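DNA repair protein RecN (Deinococcus radiodurans, PDB 4ABX) probably takes part in recombinational repair of damaged DNA, an SMC-like ATP-binding protein of which this chain is the coiled-coil domain. Local coordinates at residues R8-Q13 with E164-A169; S25-D30 with S132-L137. All blocks are in the same frame, centred on the assembly; numbering follows the deposited sequence.

Contact 1: residues R8-Q13 with E164-A169; sequences RERARQ and EDERDA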
loop_
_atom_site.group_PDB
_atom_site.type_symbol
_atom_site.label_atom_id
_atom_site.label_comp_id
_atom_site.label_asym_id
_atom_site.label_seq_id
_atom_site.Cartn_x
_atom_site.Cartn_y
_atom_site.Cartn_z
ATOM N N ARG A 8 49.801 -4.737 -57.002
ATOM C CA ARG A 8 49.448 -4.945 -55.598
ATOM C C ARG A 8 48.097 -4.318 -55.291
ATOM O O ARG A 8 47.283 -4.904 -54.585
ATOM C CB ARG A 8 50.519 -4.384 -54.651
ATOM C CG ARG A 8 51.798 -5.201 -54.651
ATOM C CD ARG A 8 52.722 -4.902 -53.471
ATOM N NE ARG A 8 53.779 -5.903 -53.453
ATOM C CZ ARG A 8 54.862 -5.849 -54.220
ATOM N NH1 ARG A 8 55.048 -4.821 -55.037
ATOM N NH2 ARG A 8 55.762 -6.816 -54.165
ATOM N N GLU A 9 47.861 -3.129 -55.836
ATOM C CA GLU A 9 46.602 -2.422 -55.617
ATOM C C GLU A 9 45.407 -3.188 -56.185
ATOM O O GLU A 9 44.327 -3.208 -55.590
ATOM C CB GLU A 9 46.663 -1.015 -56.211
ATOM C CG GLU A 9 47.528 -0.052 -55.423
ATOM C CD GLU A 9 47.705 1.280 -56.126
ATOM O OE1 GLU A 9 47.260 1.404 -57.286
ATOM O OE2 GLU A 9 48.292 2.203 -55.520
ATOM N N ARG A 10 45.602 -3.819 -57.334
ATOM C CA ARG A 10 44.544 -4.616 -57.939
ATOM C C ARG A 10 44.218 -5.833 -57.078
ATOM O O ARG A 10 43.052 -6.190 -56.913
ATOM C CB ARG A 10 44.937 -5.070 -59.342
ATOM C CG ARG A 10 43.829 -5.807 -60.074
ATOM C CD ARG A 10 44.368 -6.618 -61.255
ATOM N NE ARG A 10 45.149 -5.804 -62.179
ATOM C CZ ARG A 10 46.227 -6.233 -62.829
ATOM N NH1 ARG A 10 46.664 -7.475 -62.654
ATOM N NH2 ARG A 10 46.874 -5.418 -63.649
ATOM N N ALA A 11 45.255 -6.476 -56.544
ATOM C CA ALA A 11 45.067 -7.647 -55.693
ATOM C C ALA A 11 44.225 -7.283 -54.473
ATOM O O ALA A 11 43.306 -8.013 -54.097
ATOM C CB ALA A 11 46.412 -8.224 -55.266
ATOM N N ARG A 12 44.536 -6.145 -53.864
ATOM C CA ARG A 12 43.800 -5.695 -52.692
ATOM C C ARG A 12 42.366 -5.311 -53.053
ATOM O O ARG A 12 41.444 -5.553 -52.284
ATOM C CB ARG A 12 44.529 -4.541 -51.982
ATOM C CG ARG A 12 45.892 -4.943 -51.392
ATOM C CD ARG A 12 46.440 -3.904 -50.415
ATOM N NE ARG A 12 46.474 -2.559 -50.983
ATOM C CZ ARG A 12 47.507 -2.045 -51.643
ATOM N NH1 ARG A 12 48.616 -2.757 -51.827
ATOM N NH2 ARG A 12 47.433 -0.810 -52.121
ATOM N N GLN A 13 42.179 -4.722 -54.228
ATOM C CA GLN A 13 40.842 -4.331 -54.651
ATOM C C GLN A 13 39.970 -5.562 -54.882
ATOM O O GLN A 13 38.779 -5.556 -54.571
ATOM C CB GLN A 13 40.895 -3.460 -55.907
ATOM C CG GLN A 13 39.530 -2.946 -56.358
ATOM C CD GLN A 13 38.965 -1.885 -55.431
ATOM O OE1 GLN A 13 37.839 -1.425 -55.610
ATOM N NE2 GLN A 13 39.752 -1.485 -54.441
ATOM N N GLU A 164 39.724 -10.844 -64.587
ATOM C CA GLU A 164 40.080 -11.072 -65.983
ATOM C C GLU A 164 41.395 -10.386 -66.341
ATOM O O GLU A 164 42.213 -10.943 -67.080
ATOM C CB GLU A 164 38.969 -10.591 -66.916
ATOM C CG GLU A 164 39.257 -10.852 -68.388
ATOM C CD GLU A 164 38.173 -10.316 -69.299
ATOM O OE1 GLU A 164 37.100 -10.951 -69.392
ATOM O OE2 GLU A 164 38.394 -9.259 -69.925
ATOM N N ASP A 165 41.594 -9.177 -65.821
ATOM C CA ASP A 165 42.822 -8.432 -66.077
ATOM C C ASP A 165 44.026 -9.201 -65.545
ATOM O O ASP A 165 45.090 -9.217 -66.164
ATOM C CB ASP A 165 42.767 -7.044 -65.434
ATOM C CG ASP A 165 41.682 -6.166 -66.027
ATOM O OD1 ASP A 165 41.341 -6.354 -67.212
ATOM O OD2 ASP A 165 41.167 -5.284 -65.305
ATOM N N GLU A 166 43.852 -9.833 -64.388
ATOM C CA GLU A 166 44.921 -10.624 -63.793
ATOM C C GLU A 166 45.259 -11.837 -64.645
ATOM O O GLU A 166 46.429 -12.119 -64.887
ATOM C CB GLU A 166 44.563 -11.061 -62.375
ATOM C CG GLU A 166 45.033 -10.098 -61.301
ATOM C CD GLU A 166 44.830 -10.643 -59.903
ATOM O OE1 GLU A 166 44.042 -11.602 -59.749
ATOM O OE2 GLU A 166 45.461 -10.116 -58.962
ATOM N N ARG A 167 44.235 -12.554 -65.096
ATOM C CA ARG A 167 44.459 -13.696 -65.973
ATOM C C ARG A 167 45.110 -13.269 -67.289
ATOM O O ARG A 167 45.981 -13.962 -67.815
ATOM C CB ARG A 167 43.159 -14.471 -66.218
ATOM C CG ARG A 167 42.873 -15.519 -65.146
ATOM C CD ARG A 167 41.608 -16.312 -65.435
ATOM N NE ARG A 167 40.403 -15.554 -65.110
ATOM C CZ ARG A 167 39.713 -14.836 -65.989
ATOM N NH1 ARG A 167 40.107 -14.781 -67.256
ATOM N NH2 ARG A 167 38.630 -14.176 -65.602
ATOM N N ASP A 168 44.695 -12.121 -67.811
ATOM C CA ASP A 168 45.299 -11.586 -69.026
ATOM C C ASP A 168 46.757 -11.202 -68.791
ATOM O O ASP A 168 47.592 -11.314 -69.690
ATOM C CB ASP A 168 44.512 -10.379 -69.546
ATOM C CG ASP A 168 43.228 -10.776 -70.255
ATOM O OD1 ASP A 168 43.001 -11.990 -70.449
ATOM O OD2 ASP A 168 42.450 -9.871 -70.629
ATOM N N ALA A 169 47.059 -10.755 -67.576
ATOM C CA ALA A 169 48.401 -10.292 -67.238
ATOM C C ALA A 169 49.445 -11.407 -67.307
ATOM O O ALA A 169 50.599 -11.166 -67.666
ATOM C CB ALA A 169 48.404 -9.645 -65.862
#
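At the end of RecN's antiparallel coiled-coil domain where both chain termini lie, Arg10 of helix 6-27 lies alongside Glu166 of helix 145-169. The short axes approach to 11.3 Å, with their N-to-C directions 141° apart, so the two helices run roughly antiparallel and the long chains of Arg10 and Glu166 do most of the bridging. Arg10 takes part in three of the four residue pairs. Its CG stands anti to the backbone N (chi1 -175°), sending the chain across to the other helix, and a bend at the third torsion then turns the guanidinium along it. The Arg10 and Glu166 chains slide past one another in opposite senses: Glu166 CG lies 3.5 Å from Arg10 CD and 3.4 Å from Arg10 NH1, meeting the guanidinium at its edge, near the plane. Over one face of that group sits Asp165 CB, 4.2 Å from Arg10 NE, while Ala169 CB approaches NH1 obliquely.

These helices open and close the coiled-coil fragment. In SMC-like proteins the base of such an arm joins the ATPase head, and this end is consistent with that attachment.

Opposite charges gather here without bonding directly. Arg10 NH1 is 4.7 Å from Glu166 OE2, and Arg10 NE is 5.1 Å from Asp165 OD2; the guanidinium and the Glu166 carboxylate are turned 83° apart. Attraction is therefore probably long-range, with aliphatic carbons making the touch. Glu166 reaches on past Arg10, its extended chain placing OE2 4.1 Å from Ala11 CA. Toward the interior of the arm, Arg10 also packs on Leu162.

Contact 2: residues S25-D30 with S132-L137; sequences SEVSPD and SALSKL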
loop_
_atom_site.group_PDB
_atom_site.type_symbol
_atom_site.label_atom_id
_atom_site.label_comp_id
_atom_site.label_asym_id
_atom_site.label_seq_id
_atom_site.Cartn_x
_atom_site.Cartn_y
_atom_site.Cartn_z
ATOM N N SER A 25 25.569 -10.961 -50.001
ATOM C CA SER A 25 24.919 -12.173 -50.481
ATOM C C SER A 25 24.509 -13.081 -49.330
ATOM O O SER A 25 23.490 -13.769 -49.405
ATOM C CB SER A 25 25.836 -12.922 -51.455
ATOM O OG SER A 25 26.227 -12.064 -52.512
ATOM N N GLU A 26 25.303 -13.085 -48.267
ATOM C CA GLU A 26 24.995 -13.915 -47.103
ATOM C C GLU A 26 23.719 -13.469 -46.395
ATOM O O GLU A 26 23.014 -14.286 -45.802
ATOM C CB GLU A 26 26.169 -13.943 -46.121
ATOM C CG GLU A 26 27.351 -14.757 -46.627
ATOM C CD GLU A 26 28.541 -14.712 -45.693
ATOM O OE1 GLU A 26 28.535 -13.878 -44.763
ATOM O OE2 GLU A 26 29.483 -15.508 -45.891
ATOM N N VAL A 27 23.425 -12.175 -46.466
ATOM C CA VAL A 27 22.226 -11.624 -45.835
ATOM C C VAL A 27 21.046 -11.685 -46.799
ATOM O O VAL A 27 19.890 -11.855 -46.389
ATOM C CB VAL A 27 22.457 -10.172 -45.376
ATOM C CG1 VAL A 27 21.168 -9.564 -44.839
ATOM C CG2 VAL A 27 23.557 -10.125 -44.329
ATOM N N SER A 28 21.352 -11.547 -48.087
ATOM C CA SER A 28 20.358 -11.642 -49.150
ATOM C C SER A 28 19.183 -10.678 -48.958
ATOM O O SER A 28 18.034 -11.107 -48.821
ATOM C CB SER A 28 19.864 -13.085 -49.285
ATOM O OG SER A 28 18.974 -13.202 -50.375
ATOM N N PRO A 29 19.471 -9.368 -48.966
ATOM C CA PRO A 29 18.435 -8.346 -48.780
ATOM C C PRO A 29 17.389 -8.366 -49.891
ATOM O O PRO A 29 17.728 -8.409 -51.074
ATOM C CB PRO A 29 19.227 -7.032 -48.814
ATOM C CG PRO A 29 20.493 -7.366 -49.544
ATOM C CD PRO A 29 20.807 -8.772 -49.138
ATOM N N ASP A 30 16.122 -8.330 -49.501
ATOM C CA ASP A 30 15.020 -8.350 -50.456
ATOM C C ASP A 30 14.230 -7.055 -50.348
ATOM O O ASP A 30 13.349 -6.926 -49.494
ATOM C CB ASP A 30 14.122 -9.558 -50.185
ATOM C CG ASP A 30 12.868 -9.571 -51.045
ATOM O OD1 ASP A 30 12.868 -8.967 -52.139
ATOM O OD2 ASP A 30 11.877 -10.198 -50.619
ATOM N N SER A 132 18.063 -5.703 -37.803
ATOM C CA SER A 132 19.417 -5.295 -37.455
ATOM C C SER A 132 20.397 -5.666 -38.560
ATOM O O SER A 132 21.308 -4.899 -38.864
ATOM C CB SER A 132 19.861 -5.942 -36.144
ATOM O OG SER A 132 21.227 -5.660 -35.892
ATOM N N ALA A 133 20.208 -6.841 -39.155
ATOM C CA ALA A 133 21.094 -7.288 -40.226
ATOM C C ALA A 133 20.925 -6.397 -41.451
ATOM O O ALA A 133 21.904 -6.026 -42.099
ATOM C CB ALA A 133 20.838 -8.753 -40.574
ATOM N N LEU A 134 19.680 -6.043 -41.759
ATOM C CA LEU A 134 19.397 -5.162 -42.890
ATOM C C LEU A 134 19.939 -3.751 -42.639
ATOM O O LEU A 134 20.476 -3.116 -43.551
ATOM C CB LEU A 134 17.891 -5.130 -43.207
ATOM C CG LEU A 134 17.285 -6.442 -43.706
ATOM C CD1 LEU A 134 15.760 -6.369 -43.764
ATOM C CD2 LEU A 134 17.869 -6.829 -45.071
ATOM N N SER A 135 19.806 -3.269 -41.403
ATOM C CA SER A 135 20.324 -1.949 -41.020
ATOM C C SER A 135 21.840 -1.851 -41.159
ATOM O O SER A 135 22.369 -0.845 -41.637
ATOM C CB SER A 135 19.939 -1.604 -39.575
ATOM O OG SER A 135 18.554 -1.344 -39.462
ATOM N N LYS A 136 22.541 -2.891 -40.723
ATOM C CA LYS A 136 23.993 -2.923 -40.857
ATOM C C LYS A 136 24.418 -2.797 -42.325
ATOM O O LYS A 136 25.389 -2.102 -42.635
ATOM C CB LYS A 136 24.567 -4.192 -40.228
ATOM C CG LYS A 136 24.311 -4.294 -38.727
ATOM C CD LYS A 136 24.940 -5.548 -38.134
ATOM C CE LYS A 136 24.720 -5.620 -36.625
ATOM N NZ LYS A 136 25.339 -6.839 -36.029
ATOM N N LEU A 137 23.679 -3.453 -43.222
ATOM C CA LEU A 137 23.960 -3.371 -44.660
ATOM C C LEU A 137 23.698 -1.980 -45.226
ATOM O O LEU A 137 24.481 -1.470 -46.035
ATOM C CB LEU A 137 23.128 -4.394 -45.441
ATOM C CG LEU A 137 23.577 -5.853 -45.373
ATOM C CD1 LEU A 137 22.820 -6.679 -46.402
ATOM C CD2 LEU A 137 25.075 -5.948 -45.612
#
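No aromatic ring, amide or carboxylate takes part in this contact, and the puckered, saturated ring of Pro29 is the one ring in it. This ring crosses the Leu137 side chain at about a right angle, and its CG and CD both come to 4.0 Å from Leu137 CD1. From the same ring, CB meets Leu134 CD2 at 4.0 Å. Pro29 thus touches two leucines about one helical turn apart.

Val27 meets Leu137 tip to tip, with its CB and CG1 each 3.7 Å from Leu137 CD1. That single methyl is consequently shared by the valine and the proline. Val27 CG1 is anti to the backbone N (chi1 175°), which carries it on to the neighbouring turn: it also lies 4.3 Å from Leu134 CD2 and 4.4 Å from Ala133 CB. The 206 Å² buried between the segments is accordingly apolar in its side-chain contacts.

The turn's backbone is held by side chains from outside the two segments. Helix 6-27 gives way at Ser28, whose phi is positive (55°), and this change of direction brings Pro29 to the same helix that Val27 faces. Arg130, just before 132-137, holds the turn by a hydrogen bond from NH1 to Val27 O and a weak one from NH2 to Ser28 O, while Glu33 OE2 accepts from Asp30 N.

Leu134 packs further on Leu37 of helix 33-63, and Leu137 on Val148 of helix 145-169; Leu145 touches both Pro29 and Leu134. The cluster lies where helix 6-27 ends and, beyond the turn, helix 33-63 begins, while helix 121-141 gives way to helix 145-169, which makes it a junction within the antiparallel helical arm.

How the contacts relate
Both contacts use helix 6-27: contact 1 near its beginning, contact 2 at its end and in the turn that follows. Their centres are 28 Å apart and their nearest atoms about 14 Å, without touching. Contact 2 is nested along the chain within the loop closed by contact 1, and the partner helices, 121-141 and 145-169, are consecutive. From the chain centre it is 46 Å to the centre of contact 1 and 18 Å to that of contact 2, on the same side. Contact 1 is a charged surface contact, contact 2 an apolar, partly buried one. The nucleotide site expected in the ATPase head is not part of this coiled-coil fragment.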